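Local coordinates for protein KLLA0E08119p (Kluyveromyces lactis, PDB 3VA7) that probably catalyses the ATP-dependent, biotin-mediated carboxylation of urea to urea-1-carboxylate, as the urea carboxylase part of a longer multifunctional protein, at residues L868-Q871 and V872-Q876; I909-E912 and S913-Q916; K1110-L1113 and A1114-E1118; I861-R864 and I865-I869. All blocks are in the same frame, centred on the assembly; numbering follows the deposited sequence.

Contact 1: residues L868-Q871 and V872-Q876; sequences LIHQ and VERHQ
Arg874 runs alongside Gln871, three residues earlier on the helix, and both side chains point the same way. The guanidinium plane stands 80° from the amide plane and meets the amide end with its edge. A bend in the arginine chain at chi3 (145°) turns the group this way; the arginine suits the exposed end of the helix, whereas Gln871 is buried against Tyr911 and Ile915. On another side, Glu873 runs extended alongside Ile869, one turn earlier, pointing the same way: its CG lies 3.7 Å from Ile869 O, and its OE1 3.7 Å from Ile869 CG2. The length of a glutamate carries its carboxylate past the isoleucine methyl at an exposed position. All of this belongs to the last two turns of helix 859-875 in the carboxyltransferase region, knit by the usual i to i-4 bonds such as Arg874 N to His870 O (3.0 Å) and Val872 N to Leu868 O (3.1 Å). Val872 turns its CG2 to within 3.6 Å of Leu868 O, and the compact branched side chain also packs on Ile880 and Met883 of strand 880-885. His875 leans its ring on Tyr911 of helix 901-912 in a stack, while its NE2 is hydrogen-bonded to Glu914. At Gln876 the chain leaves the helix with positive phi (53°), and Gln876 N makes a weak 3.1 Å bond to Glu873 O.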
loop_
_atom_site.group_PDB
_atom_site.type_symbol
_atom_site.label_atom_id
_atom_site.label_comp_id
_atom_site.label_asym_id
_atom_site.label_seq_id
_atom_site.Cartn_x
_atom_site.Cartn_y
_atom_site.Cartn_z
ATOM N N LEU A 868 -11.783 4.292 -32.183
ATOM C CA LEU A 868 -12.963 3.568 -31.711
ATOM C C LEU A 868 -13.420 4.089 -30.344
ATOM O O LEU A 868 -14.586 4.397 -30.178
ATOM C CB LEU A 868 -12.729 2.039 -31.679
ATOM C CG LEU A 868 -13.972 1.259 -31.266
ATOM C CD1 LEU A 868 -15.093 1.586 -32.241
ATOM C CD2 LEU A 868 -13.796 -0.274 -31.269
ATOM N N ILE A 869 -12.495 4.230 -29.393
ATOM C CA ILE A 869 -12.818 4.675 -28.065
ATOM C C ILE A 869 -13.412 6.041 -28.200
ATOM O O ILE A 869 -14.376 6.371 -27.508
ATOM C CB ILE A 869 -11.551 4.709 -27.126
ATOM C CG1 ILE A 869 -11.095 3.273 -26.743
ATOM C CG2 ILE A 869 -11.795 5.575 -25.898
ATOM C CD1 ILE A 869 -9.724 3.188 -26.153
ATOM N N HIS A 870 -12.839 6.836 -29.093
ATOM C CA HIS A 870 -13.287 8.199 -29.283
ATOM C C HIS A 870 -14.719 8.225 -29.859
ATOM O O HIS A 870 -15.519 9.056 -29.473
ATOM C CB HIS A 870 -12.292 8.959 -30.149
ATOM C CG HIS A 870 -12.800 10.266 -30.655
ATOM N ND1 HIS A 870 -12.787 11.419 -29.891
ATOM C CD2 HIS A 870 -13.327 10.617 -31.860
ATOM C CE1 HIS A 870 -13.284 12.421 -30.601
ATOM N NE2 HIS A 870 -13.613 11.961 -31.802
ATOM N N GLN A 871 -15.055 7.291 -30.733
ATOM C CA GLN A 871 -16.361 7.208 -31.288
ATOM C C GLN A 871 -17.422 6.833 -30.282
ATOM O O GLN A 871 -18.592 7.248 -30.425
ATOM C CB GLN A 871 -16.386 6.168 -32.398
ATOM C CG GLN A 871 -15.900 6.659 -33.732
ATOM C CD GLN A 871 -16.518 7.996 -34.122
ATOM O OE1 GLN A 871 -15.884 8.763 -34.834
ATOM N NE2 GLN A 871 -17.743 8.302 -33.627
ATOM N N VAL A 872 -17.064 6.023 -29.295
ATOM C CA VAL A 872 -17.988 5.715 -28.230
ATOM C C VAL A 872 -18.174 6.955 -27.346
ATOM O O VAL A 872 -19.270 7.200 -26.848
ATOM C CB VAL A 872 -17.530 4.470 -27.445
ATOM C CG1 VAL A 872 -18.401 4.185 -26.238
ATOM C CG2 VAL A 872 -17.496 3.250 -28.359
ATOM N N GLU A 873 -17.151 7.773 -27.154
ATOM C CA GLU A 873 -17.342 8.933 -26.282
ATOM C C GLU A 873 -18.248 9.960 -26.932
ATOM O O GLU A 873 -19.040 10.632 -26.273
ATOM C CB GLU A 873 -16.017 9.582 -25.860
ATOM C CG GLU A 873 -15.190 8.773 -24.815
ATOM C CD GLU A 873 -13.770 9.355 -24.652
ATOM O OE1 GLU A 873 -12.875 9.077 -25.519
ATOM O OE2 GLU A 873 -13.537 10.100 -23.661
ATOM N N ARG A 874 -18.100 10.079 -28.239
ATOM C CA ARG A 874 -18.820 10.990 -29.066
ATOM C C ARG A 874 -20.316 10.630 -29.098
ATOM O O ARG A 874 -21.158 11.506 -29.024
ATOM C CB ARG A 874 -18.255 10.827 -30.441
ATOM C CG ARG A 874 -18.277 12.058 -31.336
ATOM C CD ARG A 874 -17.841 11.623 -32.733
ATOM N NE ARG A 874 -18.571 12.389 -33.707
ATOM C CZ ARG A 874 -19.350 11.883 -34.664
ATOM N NH1 ARG A 874 -19.518 10.551 -34.870
ATOM N NH2 ARG A 874 -19.943 12.755 -35.457
ATOM N N HIS A 875 -20.651 9.350 -29.221
ATOM C CA HIS A 875 -22.044 8.962 -29.164
ATOM C C HIS A 875 -22.527 8.897 -27.744
ATOM O O HIS A 875 -23.703 8.701 -27.516
ATOM C CB HIS A 875 -22.249 7.601 -29.788
ATOM C CG HIS A 875 -22.061 7.622 -31.257
ATOM N ND1 HIS A 875 -23.120 7.718 -32.140
ATOM C CD2 HIS A 875 -20.938 7.615 -32.003
ATOM C CE1 HIS A 875 -22.643 7.746 -33.368
ATOM N NE2 HIS A 875 -21.328 7.658 -33.316
ATOM N N GLN A 876 -21.620 9.006 -26.780
ATOM C CA GLN A 876 -22.011 8.977 -25.379
ATOM C C GLN A 876 -22.852 7.711 -25.114
ATOM O O GLN A 876 -23.754 7.729 -24.315
ATOM C CB GLN A 876 -22.808 10.248 -25.001
ATOM C CG GLN A 876 -22.142 11.596 -25.290
ATOM C CD GLN A 876 -23.120 12.819 -25.102
ATOM O OE1 GLN A 876 -24.232 12.914 -25.725
ATOM N NE2 GLN A 876 -22.700 13.752 -24.243
#

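Contact 2: residues I909-E912 and S913-Q916; sequences IAYE and SEIQ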
loop_
_atom_site.group_PDB
_atom_site.type_symbol
_atom_site.label_atom_id
_atom_site.label_comp_id
_atom_site.label_asym_id
_atom_site.label_seq_id
_atom_site.Cartn_x
_atom_site.Cartn_y
_atom_site.Cartn_z
ATOM N N ILE A 909 -20.249 -2.356 -34.505
ATOM C CA ILE A 909 -20.067 -2.581 -35.933
ATOM C C ILE A 909 -20.307 -1.253 -36.638
ATOM O O ILE A 909 -19.661 -0.944 -37.633
ATOM C CB ILE A 909 -21.154 -3.471 -36.531
ATOM C CG1 ILE A 909 -21.260 -4.857 -35.855
ATOM C CG2 ILE A 909 -21.066 -3.479 -38.086
ATOM C CD1 ILE A 909 -20.101 -5.617 -35.889
ATOM N N ALA A 910 -21.235 -0.460 -36.112
ATOM C CA ALA A 910 -21.658 0.723 -36.807
ATOM C C ALA A 910 -20.745 1.889 -36.549
ATOM O O ALA A 910 -20.340 2.573 -37.512
ATOM C CB ALA A 910 -23.103 1.064 -36.482
ATOM N N TYR A 911 -20.397 2.132 -35.278
ATOM C CA TYR A 911 -19.417 3.195 -35.007
ATOM C C TYR A 911 -18.105 2.855 -35.745
ATOM O O TYR A 911 -17.302 3.759 -36.052
ATOM C CB TYR A 911 -19.072 3.327 -33.526
ATOM C CG TYR A 911 -20.204 3.538 -32.545
ATOM C CD1 TYR A 911 -20.067 3.089 -31.230
ATOM C CD2 TYR A 911 -21.392 4.208 -32.912
ATOM C CE1 TYR A 911 -21.030 3.267 -30.339
ATOM C CE2 TYR A 911 -22.384 4.385 -32.010
ATOM C CZ TYR A 911 -22.206 3.905 -30.709
ATOM O OH TYR A 911 -23.198 4.029 -29.767
ATOM N N GLU A 912 -17.874 1.560 -36.011
ATOM C CA GLU A 912 -16.624 1.174 -36.648
ATOM C C GLU A 912 -16.454 1.831 -37.995
ATOM O O GLU A 912 -15.324 2.153 -38.361
ATOM C CB GLU A 912 -16.501 -0.336 -36.808
ATOM C CG GLU A 912 -15.235 -0.791 -37.552
ATOM C CD GLU A 912 -13.938 -0.642 -36.758
ATOM O OE1 GLU A 912 -13.966 -0.617 -35.535
ATOM O OE2 GLU A 912 -12.864 -0.578 -37.369
ATOM N N SER A 913 -17.557 2.044 -38.730
ATOM C CA SER A 913 -17.486 2.678 -40.067
ATOM C C SER A 913 -17.354 4.192 -39.972
ATOM O O SER A 913 -17.162 4.857 -40.990
ATOM C CB SER A 913 -18.684 2.302 -40.914
ATOM O OG SER A 913 -19.888 2.893 -40.399
ATOM N N GLU A 914 -17.452 4.746 -38.762
ATOM C CA GLU A 914 -17.347 6.166 -38.608
ATOM C C GLU A 914 -15.933 6.610 -38.333
ATOM O O GLU A 914 -15.649 7.807 -38.311
ATOM C CB GLU A 914 -18.289 6.669 -37.499
ATOM C CG GLU A 914 -19.766 6.494 -37.847
ATOM C CD GLU A 914 -20.742 6.601 -36.658
ATOM O OE1 GLU A 914 -20.445 7.362 -35.674
ATOM O OE2 GLU A 914 -21.836 5.926 -36.755
ATOM N N ILE A 915 -15.036 5.667 -38.083
ATOM C CA ILE A 915 -13.656 6.016 -37.771
ATOM C C ILE A 915 -13.005 6.559 -39.059
ATOM O O ILE A 915 -12.978 5.860 -40.069
ATOM C CB ILE A 915 -12.910 4.748 -37.221
ATOM C CG1 ILE A 915 -13.435 4.397 -35.812
ATOM C CG2 ILE A 915 -11.355 4.900 -37.312
ATOM C CD1 ILE A 915 -13.238 2.924 -35.378
ATOM N N GLN A 916 -12.523 7.799 -39.037
ATOM C CA GLN A 916 -11.807 8.336 -40.221
ATOM C C GLN A 916 -10.450 8.842 -39.769
ATOM O O GLN A 916 -10.356 9.685 -38.844
ATOM C CB GLN A 916 -12.519 9.523 -40.990
ATOM C CG GLN A 916 -14.059 9.685 -40.909
ATOM C CD GLN A 916 -14.925 8.878 -41.987
ATOM O OE1 GLN A 916 -14.584 7.748 -42.385
ATOM N NE2 GLN A 916 -16.070 9.463 -42.394
#
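Helix 901-912 gives way here to a loop, and a type I beta turn from Glu912 to Ile915 carries the chain round. Across the junction the backbone bonds span three residues: Ser913 N reaches Ala910 O at 3.1 Å and Glu914 N reaches Tyr911 O at 2.9 Å, each donor well above the carbonyl plane. Ala910 O is gripped twice, because Ser913 OG also donates to it at 2.9 Å, this time in the carbonyl plane. With chi1 at 69°, the serine hydroxyl sits between its own N and carbonyl carbon and is turned back to the helix end; a short polar side chain is well suited to such a role. Glu914 extends back along the turn, bringing OE2 to the edge of the Tyr911 ring, 4.2 Å from CD2, while its OE1 bonds to His875. On the inner side Glu912 and Ile915 cross at an angle, with Ile915 CD1 3.6 Å from Glu912 OE1. The glutamate chain is bent at chi2 (72°), and its OE2 forms a salt bridge with Arg864 while OE1 bonds to Tyr852 OH. Buried beside an isoleucine methyl yet held by an arginine and a tyrosine hydroxyl, this carboxylate is probably kept ionised.

Contact 3: residues K1110-L1113 and A1114-E1118; sequences KEYL and AWINE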
loop_
_atom_site.group_PDB
_atom_site.type_symbol
_atom_site.label_atom_id
_atom_site.label_comp_id
_atom_site.label_asym_id
_atom_site.label_seq_id
_atom_site.Cartn_x
_atom_site.Cartn_y
_atom_site.Cartn_z
ATOM N N LYS A 1110 3.626 10.471 -39.574
ATOM C CA LYS A 1110 4.121 10.907 -40.869
ATOM C C LYS A 1110 5.637 10.906 -40.778
ATOM O O LYS A 1110 6.300 10.432 -41.688
ATOM C CB LYS A 1110 3.603 12.305 -41.246
ATOM C CG LYS A 1110 4.184 12.941 -42.551
ATOM C CD LYS A 1110 3.971 14.472 -42.570
ATOM C CE LYS A 1110 4.293 15.172 -43.945
ATOM N NZ LYS A 1110 3.526 14.622 -45.109
ATOM N N GLU A 1111 6.186 11.407 -39.686
ATOM C CA GLU A 1111 7.632 11.454 -39.558
ATOM C C GLU A 1111 8.225 10.062 -39.431
ATOM O O GLU A 1111 9.207 9.722 -40.113
ATOM C CB GLU A 1111 8.010 12.263 -38.356
ATOM C CG GLU A 1111 9.460 12.461 -38.205
ATOM C CD GLU A 1111 9.697 13.747 -37.457
ATOM O OE1 GLU A 1111 8.693 14.514 -37.314
ATOM O OE2 GLU A 1111 10.860 13.998 -37.027
ATOM N N TYR A 1112 7.593 9.260 -38.572
ATOM C CA TYR A 1112 7.921 7.854 -38.405
ATOM C C TYR A 1112 7.912 7.077 -39.684
ATOM O O TYR A 1112 8.838 6.337 -39.914
ATOM C CB TYR A 1112 7.001 7.211 -37.379
ATOM C CG TYR A 1112 7.235 5.730 -37.134
ATOM C CD1 TYR A 1112 8.286 5.282 -36.298
ATOM C CD2 TYR A 1112 6.389 4.781 -37.705
ATOM C CE1 TYR A 1112 8.480 3.911 -36.065
ATOM C CE2 TYR A 1112 6.576 3.460 -37.501
ATOM C CZ TYR A 1112 7.616 3.009 -36.659
ATOM O OH TYR A 1112 7.778 1.655 -36.446
ATOM N N LEU A 1113 6.879 7.211 -40.499
ATOM C CA LEU A 1113 6.812 6.473 -41.787
ATOM C C LEU A 1113 7.927 6.881 -42.727
ATOM O O LEU A 1113 8.288 6.113 -43.593
ATOM C CB LEU A 1113 5.490 6.701 -42.523
ATOM C CG LEU A 1113 4.278 5.883 -42.087
ATOM C CD1 LEU A 1113 3.106 6.403 -42.919
ATOM C CD2 LEU A 1113 4.467 4.348 -42.259
ATOM N N ALA A 1114 8.455 8.094 -42.537
ATOM C CA ALA A 1114 9.553 8.616 -43.329
ATOM C C ALA A 1114 10.866 8.019 -42.827
ATOM O O ALA A 1114 11.802 7.749 -43.612
ATOM C CB ALA A 1114 9.605 10.143 -43.263
ATOM N N TRP A 1115 10.943 7.817 -41.519
ATOM C CA TRP A 1115 12.070 7.124 -40.943
ATOM C C TRP A 1115 12.119 5.671 -41.414
ATOM O O TRP A 1115 13.200 5.160 -41.678
ATOM C CB TRP A 1115 11.999 7.215 -39.446
ATOM C CG TRP A 1115 13.142 6.631 -38.794
ATOM C CD1 TRP A 1115 14.328 7.240 -38.501
ATOM C CD2 TRP A 1115 13.233 5.303 -38.311
ATOM N NE1 TRP A 1115 15.166 6.359 -37.851
ATOM C CE2 TRP A 1115 14.518 5.157 -37.725
ATOM C CE3 TRP A 1115 12.352 4.213 -38.306
ATOM C CZ2 TRP A 1115 14.946 3.951 -37.128
ATOM C CZ3 TRP A 1115 12.772 3.011 -37.710
ATOM C CH2 TRP A 1115 14.066 2.895 -37.129
ATOM N N ILE A 1116 10.968 5.015 -41.556
ATOM C CA ILE A 1116 10.978 3.650 -42.069
ATOM C C ILE A 1116 11.573 3.663 -43.446
ATOM O O ILE A 1116 12.390 2.816 -43.749
ATOM C CB ILE A 1116 9.588 2.915 -42.017
ATOM C CG1 ILE A 1116 9.407 2.216 -40.679
ATOM C CG2 ILE A 1116 9.481 1.826 -43.048
ATOM C CD1 ILE A 1116 9.509 3.148 -39.489
ATOM N N ASN A 1117 11.202 4.646 -44.277
ATOM C CA ASN A 1117 11.799 4.737 -45.617
ATOM C C ASN A 1117 13.328 4.839 -45.677
ATOM O O ASN A 1117 13.956 3.948 -46.242
ATOM C CB ASN A 1117 11.104 5.768 -46.497
ATOM C CG ASN A 1117 10.109 5.120 -47.421
ATOM O OD1 ASN A 1117 10.456 4.684 -48.533
ATOM N ND2 ASN A 1117 8.856 5.001 -46.948
ATOM N N GLU A 1118 13.919 5.870 -45.078
ATOM C CA GLU A 1118 15.376 5.995 -45.046
ATOM C C GLU A 1118 16.111 4.788 -44.387
ATOM O O GLU A 1118 17.280 4.934 -43.984
ATOM C CB GLU A 1118 15.830 7.258 -44.280
ATOM C CG GLU A 1118 14.912 8.465 -44.270
ATOM C CD GLU A 1118 15.263 9.471 -43.140
ATOM O OE1 GLU A 1118 15.067 10.696 -43.349
ATOM O OE2 GLU A 1118 15.724 9.051 -42.043
#
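Helix 1109-1117 is a short surface helix that follows directly on strand 1101-1108 of the mixed sheet that includes strand 922-934, and this contact spans its length. At its start Asp1108 OD1 accepts a hydrogen bond from Glu1111 N. Further on, the backbone shows the regular i to i-4 pattern, with Trp1115 N to Glu1111 O at 2.9 Å and Ile1116 N to Tyr1112 O at 3.0 Å; the bond from Asn1117 N to Leu1113 O is weak, at 3.3 Å. The side chains that define the contact are Tyr1112 and Ile1116, one turn apart. The tyrosine ring, carried with CG opposite its backbone N (chi1 179°), crosses the isoleucine obliquely, and its OH bonds to Leu1002 O, which anchors the far end of the ring. A flat aromatic surface fixed in this way is a good seat for a slim aliphatic branch. Trp1115 comes to the same ring from one side, Tyr1112 CE1 and Trp1115 CE3 being 4.5 Å apart, and extends onto Asp1003 and Arg1005. Ile1116 CD1 rests over the face of the Tyr1112 ring in a CH-pi contact, 3.5 Å from its centroid and 17° off the ring normal.

Contact 4: residues I861-R864 and I865-I869; sequences ICYR and INRLI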
loop_
_atom_site.group_PDB
_atom_site.type_symbol
_atom_site.label_atom_id
_atom_site.label_comp_id
_atom_site.label_asym_id
_atom_site.label_seq_id
_atom_site.Cartn_x
_atom_site.Cartn_y
_atom_site.Cartn_z
ATOM N N ILE A 861 -3.284 0.353 -36.310
ATOM C CA ILE A 861 -4.283 -0.265 -35.479
ATOM C C ILE A 861 -4.314 0.289 -34.012
ATOM O O ILE A 861 -5.373 0.372 -33.376
ATOM C CB ILE A 861 -4.108 -1.788 -35.593
ATOM C CG1 ILE A 861 -4.698 -2.246 -36.937
ATOM C CG2 ILE A 861 -4.701 -2.493 -34.439
ATOM C CD1 ILE A 861 -4.478 -3.765 -37.267
ATOM N N CYS A 862 -3.188 0.724 -33.493
ATOM C CA CYS A 862 -3.176 1.288 -32.161
ATOM C C CYS A 862 -3.851 2.617 -32.193
ATOM O O CYS A 862 -4.563 2.973 -31.258
ATOM C CB CYS A 862 -1.721 1.472 -31.594
ATOM S SG CYS A 862 -0.786 -0.070 -31.617
ATOM N N TYR A 863 -3.595 3.400 -33.238
ATOM C CA TYR A 863 -4.267 4.677 -33.319
ATOM C C TYR A 863 -5.773 4.447 -33.519
ATOM O O TYR A 863 -6.614 5.156 -32.930
ATOM C CB TYR A 863 -3.689 5.577 -34.380
ATOM C CG TYR A 863 -4.256 6.952 -34.237
ATOM C CD1 TYR A 863 -4.100 7.666 -33.050
ATOM C CD2 TYR A 863 -5.023 7.523 -35.270
ATOM C CE1 TYR A 863 -4.659 8.924 -32.906
ATOM C CE2 TYR A 863 -5.584 8.805 -35.142
ATOM C CZ TYR A 863 -5.401 9.486 -33.968
ATOM O OH TYR A 863 -5.963 10.752 -33.834
ATOM N N ARG A 864 -6.093 3.390 -34.248
ATOM C CA ARG A 864 -7.459 3.073 -34.572
ATOM C C ARG A 864 -8.274 2.741 -33.329
ATOM O O ARG A 864 -9.471 3.137 -33.225
ATOM C CB ARG A 864 -7.516 1.933 -35.598
ATOM C CG ARG A 864 -8.905 1.410 -35.889
ATOM C CD ARG A 864 -8.881 0.641 -37.173
ATOM N NE ARG A 864 -10.236 0.573 -37.693
ATOM C CZ ARG A 864 -10.749 1.323 -38.687
ATOM N NH1 ARG A 864 -10.014 2.207 -39.376
ATOM N NH2 ARG A 864 -12.040 1.172 -38.989
ATOM N N ILE A 865 -7.634 2.022 -32.393
ATOM C CA ILE A 865 -8.297 1.653 -31.133
ATOM C C ILE A 865 -8.563 2.952 -30.403
ATOM O O ILE A 865 -9.623 3.159 -29.770
ATOM C CB ILE A 865 -7.395 0.753 -30.275
ATOM C CG1 ILE A 865 -7.173 -0.595 -30.992
ATOM C CG2 ILE A 865 -7.902 0.643 -28.800
ATOM C CD1 ILE A 865 -5.965 -1.302 -30.430
ATOM N N ASN A 866 -7.616 3.868 -30.524
ATOM C CA ASN A 866 -7.824 5.112 -29.869
ATOM C C ASN A 866 -9.076 5.815 -30.489
ATOM O O ASN A 866 -9.856 6.475 -29.778
ATOM C CB ASN A 866 -6.558 5.922 -29.927
ATOM C CG ASN A 866 -6.828 7.346 -29.934
ATOM O OD1 ASN A 866 -6.713 8.043 -28.929
ATOM N ND2 ASN A 866 -7.220 7.826 -31.094
ATOM N N ARG A 867 -9.306 5.606 -31.783
ATOM C CA ARG A 867 -10.373 6.314 -32.512
ATOM C C ARG A 867 -11.737 5.628 -32.201
ATOM O O ARG A 867 -12.726 6.304 -31.980
ATOM C CB ARG A 867 -10.069 6.365 -34.040
ATOM C CG ARG A 867 -9.182 7.489 -34.583
ATOM C CD ARG A 867 -8.627 8.464 -33.494
ATOM N NE ARG A 867 -9.366 9.710 -33.349
ATOM C CZ ARG A 867 -9.342 10.529 -32.296
ATOM N NH1 ARG A 867 -8.612 10.270 -31.199
ATOM N NH2 ARG A 867 -10.097 11.646 -32.331
ATOM N N LEU A 868 -11.783 4.292 -32.183
ATOM C CA LEU A 868 -12.963 3.568 -31.711
ATOM C C LEU A 868 -13.420 4.089 -30.344
ATOM O O LEU A 868 -14.586 4.397 -30.178
ATOM C CB LEU A 868 -12.729 2.039 -31.679
ATOM C CG LEU A 868 -13.972 1.259 -31.266
ATOM C CD1 LEU A 868 -15.093 1.586 -32.241
ATOM C CD2 LEU A 868 -13.796 -0.274 -31.269
ATOM N N ILE A 869 -12.495 4.230 -29.393
ATOM C CA ILE A 869 -12.818 4.675 -28.065
ATOM C C ILE A 869 -13.412 6.041 -28.200
ATOM O O ILE A 869 -14.376 6.371 -27.508
ATOM C CB ILE A 869 -11.551 4.709 -27.126
ATOM C CG1 ILE A 869 -11.095 3.273 -26.743
ATOM C CG2 ILE A 869 -11.795 5.575 -25.898
ATOM C CD1 ILE A 869 -9.724 3.188 -26.153
#
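Tyr863 and Arg867 lie side by side along one flank of the helix, with ring and guanidinium almost parallel, their planes 6° apart. The groups are displaced along each other, so that it is Tyr863 OH that sits over a guanidinium face, near its rim, 3.3 Å above the plane. The methylene Arg867 CD approaches the ring itself, 3.4 Å from Tyr863 CZ. Bends at chi2 and chi3 fold the arginine back to the tyrosine, and its methylenes lie against the ring before the charged end begins. Asn866 passes slantwise by the same ring, its amide 17° from the ring plane. Its ND2 donates to Tyr863 O at 3.3 Å, in the carbonyl plane and with the acceptor close to the amide plane, consistent with the modelled rotation of the amide; asparagine is short enough to bond its own helix in this way. On another flank Ile861 CG2 and Ile865 CD1 approach to 4.4 Å. Tyr863 is stacked on Trp921 and meets Phe917 edge-to-face, while Ile861 and Ile865 pack on Tyr852 of strand 847-852, and Ile865 also reaches Gln885 and Val890 of strands 880-885 and 889-894, so the helix lies against this antiparallel sheet.

Contacts 1 and 4 are successive parts of helix 859-875 and share Leu868 and Ile869; contact 4 is the buried part, contact 1 the partly buried helix end. Contact 2, at the close of helix 901-912, touches both, their centres about 10 and 11 Å away. To contact 4 it offers a buried salt bridge with Ile915 packed beside it, and to contact 1 a ring stack with more exposed polar groups. Contact 3 stands apart on the surface, its nearest atoms about 10 Å from contact 4, and depends mainly on aromatic and aliphatic packing. Contact 4 thus sets isoleucines on the sheet beside a buried arginine, whereas contact 1 carries more exposed polar groups.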